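Local atomic coordinates of penicillin-binding protein A (Mycobacterium tuberculosis, PDB entry 3UN7), a protein that probably catalyses the cross-linking of cell-wall peptidoglycan as a penicillin-binding D,D-transpeptidase and takes part in the regulation of cell length. Residues 336-340 and 351-355; 108-114 and 142-147; 70-75 and 285-289; 31-35 and 55-59. All blocks are in the same frame, centred on the assembly; numbering follows the deposited sequence.

Interaction 1: residues 336-340 and 351-355; sequences PYLVG and STTVR. Unlike the reference sequence in segment 351-355: Arg-355 (reference Gly).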
loop_
_atom_site.group_PDB
_atom_site.type_symbol
_atom_site.label_atom_id
_atom_site.label_comp_id
_atom_site.label_asym_id
_atom_site.label_seq_id
_atom_site.Cartn_x
_atom_site.Cartn_y
_atom_site.Cartn_z
ATOM N N PRO A 336 9.831 3.174 4.993
ATOM C CA PRO A 336 9.598 3.178 3.552
ATOM C C PRO A 336 9.996 4.513 2.945
ATOM O O PRO A 336 9.803 5.580 3.548
ATOM C CB PRO A 336 8.086 2.927 3.409
ATOM C CG PRO A 336 7.498 3.219 4.716
ATOM C CD PRO A 336 8.577 3.259 5.773
ATOM N N TYR A 337 10.590 4.449 1.771
ATOM C CA TYR A 337 10.964 5.678 1.096
ATOM C C TYR A 337 10.781 5.540 -0.394
ATOM O O TYR A 337 10.920 4.436 -0.927
ATOM C CB TYR A 337 12.396 6.093 1.447
ATOM C CG TYR A 337 13.507 5.166 0.985
ATOM C CD1 TYR A 337 14.260 5.466 -0.153
ATOM C CD2 TYR A 337 13.862 4.032 1.731
ATOM C CE1 TYR A 337 15.305 4.650 -0.566
ATOM C CE2 TYR A 337 14.907 3.202 1.321
ATOM C CZ TYR A 337 15.621 3.525 0.167
ATOM O OH TYR A 337 16.656 2.737 -0.268
ATOM N N LEU A 338 10.491 6.682 -1.038
ATOM C CA LEU A 338 10.172 6.772 -2.458
ATOM C C LEU A 338 11.285 7.438 -3.244
ATOM O O LEU A 338 11.350 7.307 -4.467
ATOM C CB LEU A 338 8.896 7.603 -2.636
ATOM C CG LEU A 338 8.285 7.792 -4.021
ATOM C CD1 LEU A 338 8.011 6.416 -4.619
ATOM C CD2 LEU A 338 6.960 8.592 -3.865
ATOM N N VAL A 339 12.134 8.200 -2.554
ATOM C CA VAL A 339 13.203 8.937 -3.224
ATOM C C VAL A 339 14.555 8.345 -2.858
ATOM O O VAL A 339 14.968 8.411 -1.710
ATOM C CB VAL A 339 13.134 10.448 -2.940
ATOM C CG1 VAL A 339 14.314 11.192 -3.645
ATOM C CG2 VAL A 339 11.801 11.016 -3.468
ATOM N N GLY A 340 15.234 7.768 -3.845
ATOM C CA GLY A 340 16.556 7.161 -3.629
ATOM C C GLY A 340 17.687 8.165 -3.628
ATOM O O GLY A 340 18.639 8.052 -2.848
ATOM N N SER A 351 22.081 14.354 -2.525
ATOM C CA SER A 351 21.692 13.532 -1.393
ATOM C C SER A 351 21.405 12.099 -1.857
ATOM O O SER A 351 20.884 11.894 -2.954
ATOM C CB SER A 351 20.426 14.104 -0.751
ATOM O OG SER A 351 20.235 13.527 0.519
ATOM N N THR A 352 21.742 11.126 -1.014
ATOM C CA THR A 352 21.390 9.717 -1.232
ATOM C C THR A 352 20.667 9.197 0.017
ATOM O O THR A 352 21.168 9.336 1.138
ATOM C CB THR A 352 22.648 8.842 -1.451
ATOM O OG1 THR A 352 23.439 9.366 -2.523
ATOM C CG2 THR A 352 22.266 7.392 -1.749
ATOM N N THR A 353 19.489 8.616 -0.163
ATOM C CA THR A 353 18.735 8.122 0.977
ATOM C C THR A 353 19.429 6.893 1.573
ATOM O O THR A 353 19.892 6.026 0.836
ATOM C CB THR A 353 17.289 7.800 0.578
ATOM O OG1 THR A 353 16.726 8.939 -0.083
ATOM C CG2 THR A 353 16.453 7.470 1.801
ATOM N N VAL A 354 19.545 6.852 2.900
ATOM C CA VAL A 354 20.092 5.686 3.596
ATOM C C VAL A 354 18.945 4.936 4.265
ATOM O O VAL A 354 18.078 5.551 4.862
ATOM C CB VAL A 354 21.196 6.089 4.629
ATOM C CG1 VAL A 354 20.717 7.219 5.546
ATOM C CG2 VAL A 354 21.647 4.887 5.462
ATOM N N ARG A 355 18.931 3.612 4.134
ATOM C CA ARG A 355 17.920 2.772 4.767
ATOM C C ARG A 355 18.001 2.880 6.294
ATOM O O ARG A 355 19.082 3.057 6.853
ATOM C CB ARG A 355 18.084 1.310 4.334
ATOM C CG ARG A 355 18.887 1.090 3.053
ATOM C CD ARG A 355 18.112 1.463 1.798
ATOM N NE ARG A 355 18.808 1.262 0.512
ATOM C CZ ARG A 355 19.682 0.297 0.219
ATOM N NH1 ARG A 355 20.208 0.239 -0.998
ATOM N NH2 ARG A 355 20.032 -0.616 1.116
#

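Interaction 2: residues 108-114 and 142-147; sequences TINPRIQ and KILALV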
loop_
_atom_site.group_PDB
_atom_site.type_symbol
_atom_site.label_atom_id
_atom_site.label_comp_id
_atom_site.label_asym_id
_atom_site.label_seq_id
_atom_site.Cartn_x
_atom_site.Cartn_y
_atom_site.Cartn_z
ATOM N N THR A 108 12.509 5.434 -6.168
ATOM C CA THR A 108 12.787 4.025 -5.940
ATOM C C THR A 108 11.893 3.122 -6.788
ATOM O O THR A 108 11.997 1.902 -6.696
ATOM C CB THR A 108 12.517 3.646 -4.476
ATOM O OG1 THR A 108 11.209 4.123 -4.102
ATOM C CG2 THR A 108 13.543 4.265 -3.566
ATOM N N ILE A 109 10.984 3.717 -7.569
ATOM C CA ILE A 109 9.975 2.960 -8.317
ATOM C C ILE A 109 10.652 2.106 -9.379
ATOM O O ILE A 109 11.531 2.583 -10.092
ATOM C CB ILE A 109 8.923 3.907 -8.992
ATOM C CG1 ILE A 109 8.112 4.681 -7.937
ATOM C CG2 ILE A 109 7.963 3.127 -9.927
ATOM C CD1 ILE A 109 7.147 3.835 -7.116
ATOM N N ASN A 110 10.240 0.843 -9.475
ATOM C CA ASN A 110 10.663 -0.015 -10.578
ATOM C C ASN A 110 9.539 0.023 -11.623
ATOM O O ASN A 110 8.449 -0.450 -11.345
ATOM C CB ASN A 110 10.918 -1.445 -10.062
ATOM C CG ASN A 110 11.393 -2.396 -11.154
ATOM O OD1 ASN A 110 10.969 -2.304 -12.309
ATOM N ND2 ASN A 110 12.271 -3.327 -10.782
ATOM N N PRO A 111 9.796 0.616 -12.806
ATOM C CA PRO A 111 8.786 0.803 -13.840
ATOM C C PRO A 111 8.091 -0.498 -14.248
ATOM O O PRO A 111 6.880 -0.491 -14.452
ATOM C CB PRO A 111 9.600 1.377 -15.007
ATOM C CG PRO A 111 10.676 2.137 -14.331
ATOM C CD PRO A 111 11.085 1.195 -13.229
ATOM N N ARG A 112 8.848 -1.595 -14.333
ATOM C CA ARG A 112 8.293 -2.923 -14.638
ATOM C C ARG A 112 7.247 -3.317 -13.606
ATOM O O ARG A 112 6.182 -3.825 -13.957
ATOM C CB ARG A 112 9.389 -3.989 -14.672
ATOM C CG ARG A 112 10.450 -3.751 -15.723
ATOM C CD ARG A 112 11.424 -4.917 -15.811
ATOM N NE ARG A 112 11.087 -5.823 -16.912
ATOM C CZ ARG A 112 11.910 -6.145 -17.912
ATOM N NH1 ARG A 112 13.146 -5.654 -17.958
ATOM N NH2 ARG A 112 11.498 -6.975 -18.867
ATOM N N ILE A 113 7.537 -3.053 -12.336
ATOM C CA ILE A 113 6.613 -3.420 -11.271
ATOM C C ILE A 113 5.387 -2.494 -11.285
ATOM O O ILE A 113 4.258 -2.964 -11.270
ATOM C CB ILE A 113 7.309 -3.449 -9.888
ATOM C CG1 ILE A 113 8.557 -4.347 -9.959
ATOM C CG2 ILE A 113 6.353 -3.968 -8.779
ATOM C CD1 ILE A 113 9.367 -4.373 -8.658
ATOM N N GLN A 114 5.619 -1.185 -11.346
ATOM C CA GLN A 114 4.531 -0.202 -11.420
ATOM C C GLN A 114 3.569 -0.521 -12.583
ATOM O O GLN A 114 2.348 -0.516 -12.402
ATOM C CB GLN A 114 5.110 1.205 -11.583
ATOM C CG GLN A 114 4.059 2.309 -11.585
ATOM C CD GLN A 114 3.774 2.844 -10.197
ATOM O OE1 GLN A 114 4.373 2.403 -9.227
ATOM N NE2 GLN A 114 2.866 3.818 -10.103
ATOM N N LYS A 142 12.532 0.434 0.258
ATOM C CA LYS A 142 12.267 1.036 -1.041
ATOM C C LYS A 142 10.843 0.795 -1.469
ATOM O O LYS A 142 10.358 -0.339 -1.381
ATOM C CB LYS A 142 13.168 0.449 -2.121
ATOM C CG LYS A 142 14.522 1.039 -2.181
ATOM C CD LYS A 142 15.201 0.571 -3.454
ATOM C CE LYS A 142 16.690 0.492 -3.255
ATOM N NZ LYS A 142 17.395 0.060 -4.499
ATOM N N ILE A 143 10.176 1.856 -1.929
ATOM C CA ILE A 143 8.808 1.734 -2.474
ATOM C C ILE A 143 8.998 1.459 -3.961
ATOM O O ILE A 143 9.493 2.311 -4.696
ATOM C CB ILE A 143 7.929 3.004 -2.183
ATOM C CG1 ILE A 143 7.626 3.109 -0.674
ATOM C CG2 ILE A 143 6.613 2.981 -2.989
ATOM C CD1 ILE A 143 7.030 4.457 -0.254
ATOM N N LEU A 144 8.658 0.242 -4.378
ATOM C CA LEU A 144 8.927 -0.229 -5.738
ATOM C C LEU A 144 7.734 -0.002 -6.668
ATOM O O LEU A 144 7.884 0.055 -7.885
ATOM C CB LEU A 144 9.334 -1.715 -5.722
ATOM C CG LEU A 144 10.492 -2.130 -4.803
ATOM C CD1 LEU A 144 10.612 -3.663 -4.721
ATOM C CD2 LEU A 144 11.813 -1.533 -5.264
ATOM N N ALA A 145 6.552 0.141 -6.079
ATOM C CA ALA A 145 5.377 0.503 -6.834
ATOM C C ALA A 145 4.403 1.159 -5.897
ATOM O O ALA A 145 4.286 0.778 -4.724
ATOM C CB ALA A 145 4.731 -0.734 -7.507
ATOM N N LEU A 146 3.713 2.154 -6.438
ATOM C CA LEU A 146 2.679 2.881 -5.741
ATOM C C LEU A 146 1.612 3.147 -6.791
ATOM O O LEU A 146 1.720 4.086 -7.568
ATOM C CB LEU A 146 3.251 4.186 -5.183
ATOM C CG LEU A 146 2.518 4.872 -4.035
ATOM C CD1 LEU A 146 2.590 4.022 -2.760
ATOM C CD2 LEU A 146 3.141 6.269 -3.794
ATOM N N VAL A 147 0.628 2.263 -6.849
ATOM C CA VAL A 147 -0.408 2.288 -7.884
ATOM C C VAL A 147 -1.755 2.647 -7.280
ATOM O O VAL A 147 -2.123 2.135 -6.231
ATOM C CB VAL A 147 -0.497 0.948 -8.637
ATOM C CG1 VAL A 147 -1.635 0.977 -9.664
ATOM C CG2 VAL A 147 0.829 0.653 -9.359
#

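Interaction 3: residues 70-75 and 285-289; sequences ALERAE and TPLQV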
loop_
_atom_site.group_PDB
_atom_site.type_symbol
_atom_site.label_atom_id
_atom_site.label_comp_id
_atom_site.label_asym_id
_atom_site.label_seq_id
_atom_site.Cartn_x
_atom_site.Cartn_y
_atom_site.Cartn_z
ATOM N N ALA A 70 2.043 15.695 -4.876
ATOM C CA ALA A 70 2.956 14.558 -4.728
ATOM C C ALA A 70 4.438 14.984 -4.815
ATOM O O ALA A 70 4.820 15.957 -4.162
ATOM C CB ALA A 70 2.612 13.440 -5.728
ATOM N N LEU A 71 5.258 14.295 -5.614
ATOM C CA LEU A 71 6.705 14.627 -5.659
ATOM C C LEU A 71 7.032 15.955 -6.331
ATOM O O LEU A 71 8.049 16.563 -6.012
ATOM C CB LEU A 71 7.526 13.520 -6.311
ATOM C CG LEU A 71 7.747 12.233 -5.528
ATOM C CD1 LEU A 71 8.636 11.301 -6.364
ATOM C CD2 LEU A 71 8.369 12.514 -4.142
ATOM N N GLU A 72 6.184 16.408 -7.262
ATOM C CA GLU A 72 6.367 17.762 -7.812
ATOM C C GLU A 72 6.350 18.772 -6.656
ATOM O O GLU A 72 7.132 19.739 -6.628
ATOM C CB GLU A 72 5.291 18.126 -8.852
ATOM C CG GLU A 72 5.270 17.269 -10.132
ATOM C CD GLU A 72 6.313 17.671 -11.181
ATOM O OE1 GLU A 72 7.402 18.181 -10.819
ATOM O OE2 GLU A 72 6.037 17.470 -12.385
ATOM N N ARG A 73 5.463 18.545 -5.692
ATOM C CA ARG A 73 5.353 19.456 -4.552
ATOM C C ARG A 73 6.478 19.206 -3.544
ATOM O O ARG A 73 7.160 20.149 -3.113
ATOM C CB ARG A 73 3.982 19.334 -3.875
ATOM C CG ARG A 73 3.729 20.418 -2.812
ATOM C CD ARG A 73 2.256 20.468 -2.387
ATOM N NE ARG A 73 1.945 21.631 -1.536
ATOM C CZ ARG A 73 1.703 22.867 -1.985
ATOM N NH1 ARG A 73 1.751 23.156 -3.290
ATOM N NH2 ARG A 73 1.425 23.839 -1.123
ATOM N N ALA A 74 6.661 17.937 -3.171
ATOM C CA ALA A 74 7.619 17.546 -2.132
ATOM C C ALA A 74 9.058 17.871 -2.531
ATOM O O ALA A 74 9.870 18.274 -1.689
ATOM C CB ALA A 74 7.472 16.045 -1.812
ATOM N N GLU A 75 9.363 17.722 -3.819
ATOM C CA GLU A 75 10.728 17.966 -4.290
ATOM C C GLU A 75 10.816 19.251 -5.098
ATOM O O GLU A 75 11.773 19.466 -5.830
ATOM C CB GLU A 75 11.258 16.762 -5.098
ATOM C CG GLU A 75 11.311 15.456 -4.328
ATOM C CD GLU A 75 12.332 15.443 -3.182
ATOM O OE1 GLU A 75 12.264 14.507 -2.375
ATOM O OE2 GLU A 75 13.191 16.343 -3.076
ATOM N N THR A 285 7.469 10.204 3.083
ATOM C CA THR A 285 8.178 9.240 2.234
ATOM C C THR A 285 9.003 9.781 1.050
ATOM O O THR A 285 9.658 8.984 0.391
ATOM C CB THR A 285 7.216 8.162 1.667
ATOM O OG1 THR A 285 6.199 8.801 0.896
ATOM C CG2 THR A 285 6.579 7.288 2.795
ATOM N N PRO A 286 9.014 11.109 0.776
ATOM C CA PRO A 286 8.556 12.342 1.455
ATOM C C PRO A 286 7.089 12.687 1.253
ATOM O O PRO A 286 6.647 13.741 1.728
ATOM C CB PRO A 286 9.408 13.413 0.791
ATOM C CG PRO A 286 9.468 12.907 -0.655
ATOM C CD PRO A 286 9.640 11.434 -0.526
ATOM N N LEU A 287 6.339 11.825 0.561
ATOM C CA LEU A 287 4.881 11.981 0.489
ATOM C C LEU A 287 4.268 11.661 1.848
ATOM O O LEU A 287 4.690 10.712 2.506
ATOM C CB LEU A 287 4.248 11.080 -0.583
ATOM C CG LEU A 287 4.801 11.170 -2.005
ATOM C CD1 LEU A 287 3.895 10.450 -2.979
ATOM C CD2 LEU A 287 4.956 12.632 -2.414
ATOM N N GLN A 288 3.279 12.451 2.254
ATOM C CA GLN A 288 2.564 12.200 3.511
ATOM C C GLN A 288 1.663 10.971 3.368
ATOM O O GLN A 288 0.984 10.784 2.345
ATOM C CB GLN A 288 1.711 13.412 3.907
ATOM C CG GLN A 288 2.518 14.706 4.132
ATOM C CD GLN A 288 1.749 15.781 4.895
ATOM O OE1 GLN A 288 0.711 15.516 5.508
ATOM N NE2 GLN A 288 2.267 17.010 4.862
ATOM N N VAL A 289 1.661 10.148 4.405
ATOM C CA VAL A 289 0.833 8.935 4.451
ATOM C C VAL A 289 -0.209 9.128 5.547
ATOM O O VAL A 289 0.122 9.597 6.640
ATOM C CB VAL A 289 1.700 7.705 4.739
ATOM C CG1 VAL A 289 0.851 6.410 4.794
ATOM C CG2 VAL A 289 2.794 7.585 3.661
#

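Interaction 4: residues 31-35 and 55-59; sequences QLLAY and YAPVT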
loop_
_atom_site.group_PDB
_atom_site.type_symbol
_atom_site.label_atom_id
_atom_site.label_comp_id
_atom_site.label_asym_id
_atom_site.label_seq_id
_atom_site.Cartn_x
_atom_site.Cartn_y
_atom_site.Cartn_z
ATOM N N GLN A 31 14.211 5.924 -16.365
ATOM C CA GLN A 31 13.175 6.389 -17.285
ATOM C C GLN A 31 12.524 7.638 -16.735
ATOM O O GLN A 31 12.397 7.784 -15.521
ATOM C CB GLN A 31 12.131 5.294 -17.499
ATOM C CG GLN A 31 12.781 3.992 -17.980
ATOM C CD GLN A 31 11.794 2.956 -18.442
ATOM O OE1 GLN A 31 11.777 1.839 -17.928
ATOM N NE2 GLN A 31 10.981 3.305 -19.441
ATOM N N LEU A 32 12.102 8.524 -17.632
ATOM C CA LEU A 32 11.517 9.785 -17.220
ATOM C C LEU A 32 10.061 9.590 -16.846
ATOM O O LEU A 32 9.296 8.964 -17.591
ATOM C CB LEU A 32 11.671 10.849 -18.312
ATOM C CG LEU A 32 13.117 11.047 -18.782
ATOM C CD1 LEU A 32 13.215 12.083 -19.929
ATOM C CD2 LEU A 32 13.990 11.440 -17.602
ATOM N N LEU A 33 9.695 10.103 -15.674
ATOM C CA LEU A 33 8.310 10.110 -15.247
ATOM C C LEU A 33 7.725 11.489 -15.449
ATOM O O LEU A 33 6.539 11.611 -15.707
ATOM C CB LEU A 33 8.196 9.741 -13.760
ATOM C CG LEU A 33 8.836 8.436 -13.256
ATOM C CD1 LEU A 33 8.276 8.118 -11.867
ATOM C CD2 LEU A 33 8.606 7.264 -14.225
ATOM N N ALA A 34 8.555 12.523 -15.272
ATOM C CA ALA A 34 8.133 13.905 -15.455
ATOM C C ALA A 34 9.316 14.725 -15.948
ATOM O O ALA A 34 10.441 14.550 -15.466
ATOM C CB ALA A 34 7.533 14.511 -14.143
ATOM N N TYR A 35 9.070 15.584 -16.935
ATOM C CA TYR A 35 10.121 16.425 -17.522
ATOM C C TYR A 35 9.516 17.710 -18.121
ATOM O O TYR A 35 8.302 17.831 -18.256
ATOM C CB TYR A 35 10.986 15.638 -18.538
ATOM C CG TYR A 35 10.294 15.181 -19.814
ATOM C CD1 TYR A 35 9.633 13.952 -19.873
ATOM C CD2 TYR A 35 10.340 15.954 -20.979
ATOM C CE1 TYR A 35 9.015 13.516 -21.052
ATOM C CE2 TYR A 35 9.715 15.520 -22.154
ATOM C CZ TYR A 35 9.062 14.308 -22.181
ATOM O OH TYR A 35 8.450 13.879 -23.350
ATOM N N TYR A 55 1.812 6.758 -13.437
ATOM C CA TYR A 55 2.692 7.364 -12.408
ATOM C C TYR A 55 2.133 8.592 -11.692
ATOM O O TYR A 55 2.826 9.195 -10.885
ATOM C CB TYR A 55 4.081 7.690 -12.996
ATOM C CG TYR A 55 4.807 6.446 -13.439
ATOM C CD1 TYR A 55 4.699 5.998 -14.753
ATOM C CD2 TYR A 55 5.584 5.705 -12.542
ATOM C CE1 TYR A 55 5.357 4.829 -15.190
ATOM C CE2 TYR A 55 6.263 4.543 -12.971
ATOM C CZ TYR A 55 6.121 4.118 -14.287
ATOM O OH TYR A 55 6.737 2.987 -14.720
ATOM N N ALA A 56 0.887 8.974 -11.976
ATOM C CA ALA A 56 0.268 10.109 -11.272
ATOM C C ALA A 56 0.400 10.062 -9.736
ATOM O O ALA A 56 0.691 11.076 -9.123
ATOM C CB ALA A 56 -1.185 10.289 -11.687
ATOM N N PRO A 57 0.190 8.885 -9.104
ATOM C CA PRO A 57 0.363 8.804 -7.653
ATOM C C PRO A 57 1.791 9.113 -7.182
ATOM O O PRO A 57 1.987 9.469 -6.015
ATOM C CB PRO A 57 0.030 7.332 -7.360
ATOM C CG PRO A 57 -0.940 6.966 -8.429
ATOM C CD PRO A 57 -0.294 7.600 -9.642
ATOM N N VAL A 58 2.762 8.962 -8.090
ATOM C CA VAL A 58 4.150 9.239 -7.786
ATOM C C VAL A 58 4.490 10.682 -8.184
ATOM O O VAL A 58 4.970 11.445 -7.357
ATOM C CB VAL A 58 5.108 8.217 -8.479
ATOM C CG1 VAL A 58 6.580 8.620 -8.281
ATOM C CG2 VAL A 58 4.882 6.826 -7.941
ATOM N N THR A 59 4.235 11.059 -9.435
ATOM C CA THR A 59 4.638 12.405 -9.887
ATOM C C THR A 59 3.753 13.498 -9.285
ATOM O O THR A 59 4.243 14.547 -8.913
ATOM C CB THR A 59 4.640 12.544 -11.428
ATOM O OG1 THR A 59 3.314 12.375 -11.920
ATOM C CG2 THR A 59 5.585 11.518 -12.089
#

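Interaction 1: residues 336-340 and 351-355
Thr-353 divides its side chain between the Val-339 carbonyl and the Tyr-337 ring. CB stands 3.3 Å from Val-339 O, in contact with the facing strand. From there the branches divide. The hydroxyl, OG1, turns to the same carbonyl and donates a hydrogen bond to Val-339 O; the modelled separation is so short that its exact length is doubtful. The methyl, CG2, lies anti to the backbone N (chi1 for OG1 is -52°) and is thereby swung over one face of the Tyr-337 ring. It forms a CH-pi contact, 3.9 Å from CG2 to the centroid of the Tyr-337 ring and 22° off the normal, shifted toward the rim where CD1 is nearest. A threonine suits this place because a single beta-branched residue offers a donor to the backbone and a methyl to the ring. Its own backbone is held too: Thr-353 N gives a nearly straight bond to Gly-340 O, 2.9 Å, and Thr-352 CA adds a CA-H...O contact to that oxygen. At the far end of the tyrosine, Arg-355, which is glycine in the reference sequence, sends NE toward Tyr-337 OH in a weak bond whose geometry is uncertain. The pairing closes the open end of the beta hairpin formed by strands 339-343 and 349-352. Strand 349-352 is the outermost of a mixed sheet, while strand 339-343 runs beside strand 104-107 on its other flank, and the Tyr-337 side chain also packs on Lys-142, by strand 143-149.

Interaction 2: residues 108-114 and 142-147
Gln-114 and Leu-146 are joined by two hydrogen bonds, a side-chain amide pairing with the N-H and C=O of one backbone residue. Leu-146 N donates to Gln-114 OE1 over 2.9 Å, and Gln-114 NE2 returns a bond to Leu-146 O over 2.8 Å, the nitrogen lying well above the plane of that carbonyl. CG is anti to the backbone N of Gln-114, and a bend at chi2 (90°) then lays the amide alongside the strand, somewhat as a neighbouring peptide group might lie. NE2 also reaches Val-54 O, so the buried amide has partners at both ends and its rotation is fixed. Two further bonds tie down the approach to the helix: Asn-110 N to Leu-144 O, 2.9 Å, and Thr-108 OG1 to Ile-143 O, 2.6 Å, with Tyr-337 O a second neighbour of that hydroxyl. Asn-110 itself is the N-cap of helix 111-123, its OD1 accepting weakly from Arg-112 N. In strand 143-149, an outermost strand of the five-stranded antiparallel sheet of the transpeptidase domain, a classic beta bulge sets Leu-144 and Ala-145 opposite the single residue Ala-135; helix 111-123 packs beside this edge, next to the C-terminal helix 446-458. The apolar contacts fill the space between the polar ones. Ile-113 straddles the bulge, CG2 on Ala-145 CB at 3.8 Å and CD1 on Leu-144 CB at 4.0 Å, and its branched shape suits the small alanine. Ile-109 curls CD1 back to Ala-145 CA, 3.8 Å, while Thr-108 CG2 rests on the aliphatic stem of Lys-142, 3.6 Å from CG.

Interaction 3: residues 70-75 and 285-289
Leu-71 lays its CD2 methyl into the corner between two residues of the facing loop, 3.7 Å from Pro-286 CG and 3.8 Å from Leu-287 CD2, crossing both side chains at about a right angle. Leu-287 answers with its own CD2, which presses on the backbone of Ala-70, 3.4 Å from Ala-70 C. In Leu-287, CG anti to the carbonyl carbon (chi1 -54°) and a nearly extended chi2 (-168°) bring CD2 to the helix. Alanines suit this surface: a short side chain at positions 70 and 74 lets the loop come close, and Ala-74 CB meets the proline ring at CG, 3.9 Å away. One carboxylate oxygen, Glu-75 OE1, also touches that ring carbon. The peptide bond before Pro-286 is cis, which helps bend the chain, and the rigid ring faces the helix. The fold is held from within, since Leu-287 O accepts from both Thr-285 N and Thr-285 OG1, each at 2.9 Å, two bonds gripping one oxygen. Around the contact, Leu-71 and Pro-286 both touch Val-339, and Leu-71 reaches Ile-26. Apolar packing thus joins a helix of the N-terminal dimerisation-domain sequence to a cis-proline turn of the transpeptidase sequence, so this is packing across the junction of the N-terminal and transpeptidase parts.

Interaction 4: residues 31-35 and 55-59
With CG anti to the carbonyl carbon (chi1 -54°) and an extended chi2, Leu-33 carries both its methyls to the helix, and Tyr-55, set by a similar first torsion, turns a ring face to receive them. CD2 of Leu-33 stands almost directly over the centre of that ring, 3.7 Å from the Tyr-55 centroid and only 9° off the normal, a well-centred CH-pi contact. CD1 slides to the ring's margin, 3.7 Å from Tyr-55 CD2, and also reaches Val-58 CG1 at 4.0 Å, so the fork of the leucine spans from the aromatic ring to the next turn. Nearer the backbone, Thr-59 presents its methyl: CG2 touches Leu-33 CB at 3.6 Å and Ala-34 CB at 4.1 Å. The threonine's branching keeps its hydroxyl apart from this apolar patch. Strand 31-38 turns a corner here through a beta bulge, two residues (Leu-33, Ala-34) against one (Ile-26). The bulge lets two consecutive residues point toward the helix; the second, an alanine, is short enough to sit close to Thr-59. On the other partner, Pro-57 has no N-H to give to the preceding turn and the helix kinks there, with Tyr-55 O accepting from both Val-58 N and Thr-59 N. Tyr-55 packs in addition on Pro-111 and Gln-114 of helix 111-123. The side-chain contacts are almost all carbon against carbon, so strand and helix are held together by close fit, dispersion and the weak pull of a methyl on a pi face rather than by directed bonds.

Interactions 2 and 4 are buried, while interactions 1 and 3 reach the surface in part. Chemistry follows place: interaction 2, against the edge of the transpeptidase sheet, mixes backbone-directed bonds with packing; interaction 1, at a hairpin end, relies on backbone carbonyls and one ring; interactions 3 and 4, where short helices pack, are mainly apolar. All four lie near the junction of the N-terminal and transpeptidase parts. Leu-338 binds Thr-108 of interaction 2 and Thr-285 of interaction 3 through its backbone, and Pro-57 CB of interaction 4 packs on Leu-146 O of interaction 2. Glu-72 N meets Thr-59 O, joining 3 to 4. Interactions 1 and 4 do not touch, yet reach the same mixed sheet.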